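Local coordinates for alanine dehydrogenase (Archaeoglobus fulgidus, PDB 1OMO), which catalyses the reversible NAD-dependent oxidative deamination of L-alanine to pyruvate and ammonium, working as a homodimer, at residues L6-E9 with E10-L14. Numbering follows the deposited sequence.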
loop_
_atom_site.group_PDB
_atom_site.type_symbol
_atom_site.label_atom_id
_atom_site.label_comp_id
_atom_site.label_asym_id
_atom_site.label_seq_id
_atom_site.Cartn_x
_atom_site.Cartn_y
_atom_site.Cartn_z
ATOM N N LEU A 6 13.793 7.984 10.306
ATOM C CA LEU A 6 14.056 9.394 10.008
ATOM C C LEU A 6 12.846 10.288 10.227
ATOM O O LEU A 6 11.740 10.053 9.700
ATOM C CB LEU A 6 14.557 9.567 8.581
ATOM C CG LEU A 6 15.975 9.096 8.247
ATOM C CD1 LEU A 6 16.205 9.344 6.780
ATOM C CD2 LEU A 6 17.035 9.826 9.068
ATOM N N THR A 7 13.080 11.312 11.031
ATOM C CA THR A 7 12.080 12.299 11.400
ATOM C C THR A 7 11.944 13.408 10.347
ATOM O O THR A 7 12.843 13.600 9.523
ATOM C CB THR A 7 12.484 12.989 12.687
ATOM O OG1 THR A 7 13.577 13.851 12.421
ATOM C CG2 THR A 7 13.033 12.021 13.640
ATOM N N GLN A 8 10.854 14.171 10.395
ATOM C CA GLN A 8 10.703 15.239 9.420
ATOM C C GLN A 8 11.860 16.234 9.513
ATOM O O GLN A 8 12.431 16.626 8.492
ATOM C CB GLN A 8 9.383 15.974 9.607
ATOM C CG GLN A 8 9.140 17.034 8.542
ATOM C CD GLN A 8 7.910 17.855 8.823
ATOM O OE1 GLN A 8 6.998 17.408 9.528
ATOM N NE2 GLN A 8 7.866 19.062 8.266
ATOM N N GLU A 9 12.217 16.630 10.729
ATOM C CA GLU A 9 13.313 17.569 10.927
ATOM C C GLU A 9 14.587 17.004 10.310
ATOM O O GLU A 9 15.329 17.727 9.653
ATOM C CB GLU A 9 13.517 17.859 12.424
ATOM C CG GLU A 9 14.635 18.857 12.742
ATOM C CD GLU A 9 14.388 19.695 14.022
ATOM O OE1 GLU A 9 14.104 19.113 15.104
ATOM O OE2 GLU A 9 14.492 20.948 13.934
ATOM N N GLU A 10 14.835 15.711 10.493
ATOM C CA GLU A 10 16.034 15.090 9.933
ATOM C C GLU A 10 15.957 15.072 8.421
ATOM O O GLU A 10 16.880 15.557 7.758
ATOM C CB GLU A 10 16.234 13.656 10.464
ATOM C CG GLU A 10 16.728 13.617 11.919
ATOM C CD GLU A 10 16.520 12.275 12.621
ATOM O OE1 GLU A 10 17.165 12.045 13.668
ATOM O OE2 GLU A 10 15.717 11.452 12.142
ATOM N N VAL A 11 14.859 14.540 7.872
ATOM C CA VAL A 11 14.719 14.478 6.420
ATOM C C VAL A 11 14.924 15.847 5.744
ATOM O O VAL A 11 15.574 15.905 4.703
ATOM C CB VAL A 11 13.363 13.890 6.013
ATOM C CG1 VAL A 11 13.165 13.965 4.484
ATOM C CG2 VAL A 11 13.294 12.461 6.481
ATOM N N GLU A 12 14.405 16.923 6.356
ATOM C CA GLU A 12 14.534 18.287 5.833
ATOM C C GLU A 12 15.973 18.697 5.610
ATOM O O GLU A 12 16.269 19.480 4.711
ATOM C CB GLU A 12 13.848 19.310 6.763
ATOM C CG GLU A 12 12.316 19.171 6.737
ATOM C CD GLU A 12 11.571 20.290 7.441
ATOM O OE1 GLU A 12 12.201 21.296 7.823
ATOM O OE2 GLU A 12 10.336 20.159 7.584
ATOM N N SER A 13 16.874 18.145 6.407
ATOM C CA SER A 13 18.274 18.482 6.265
ATOM C C SER A 13 19.016 17.465 5.397
ATOM O O SER A 13 20.253 17.491 5.339
ATOM C CB SER A 13 18.949 18.523 7.641
ATOM O OG SER A 13 19.192 17.207 8.160
ATOM N N LEU A 14 18.283 16.584 4.721
ATOM C CA LEU A 14 18.919 15.535 3.921
ATOM C C LEU A 14 18.749 15.576 2.407
ATOM O O LEU A 14 19.254 14.694 1.716
ATOM C CB LEU A 14 18.471 14.156 4.440
ATOM C CG LEU A 14 19.347 13.376 5.438
ATOM C CD1 LEU A 14 20.237 14.314 6.181
ATOM C CD2 LEU A 14 18.478 12.556 6.394
#
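Thr7 and Glu10 grip each other in a capping box where strand 3-6 gives way to the short helix 8-12. Glu10 N donates to Thr7 OG1 at 3.0 Å, and in return Thr7 N points almost straight at Glu10 OE2 (2.9 Å, 175°), meeting it on the anti side and somewhat out of the carboxylate plane. Thr7 OG1 stands between its own N and carbonyl carbon (chi1 72°), which turns it to the first turn of the helix, while CG2 lies against the Glu10 carboxylate. Backbone bonds from Val11 N to Thr7 O (2.8 Å) and from Glu12 N to Gln8 O follow. Across one turn, the extended Gln8 side chain gives an NE2 hydrogen to Glu12 OE2 (2.8 Å), amide and carboxylate planes 52° apart. At the far end Ser13 OG and Ser13 N both donate to Glu10 O. On the apolar side Leu6 meets both later residues: CB touches Val11 CG2 at 3.8 Å and CD1 faces Leu14 CD2 tip to tip; helix 294-311 packs on all three residues. An alanine in place of Glu10 would probably leave Thr7 N without its carboxylate acceptor and the cap with only its threonine half. The two reciprocal bonds join the end of strand 3-6 to the helix's first turn, where the Glu10 carboxylate, probably negative, is likely to be favoured by the helix dipole.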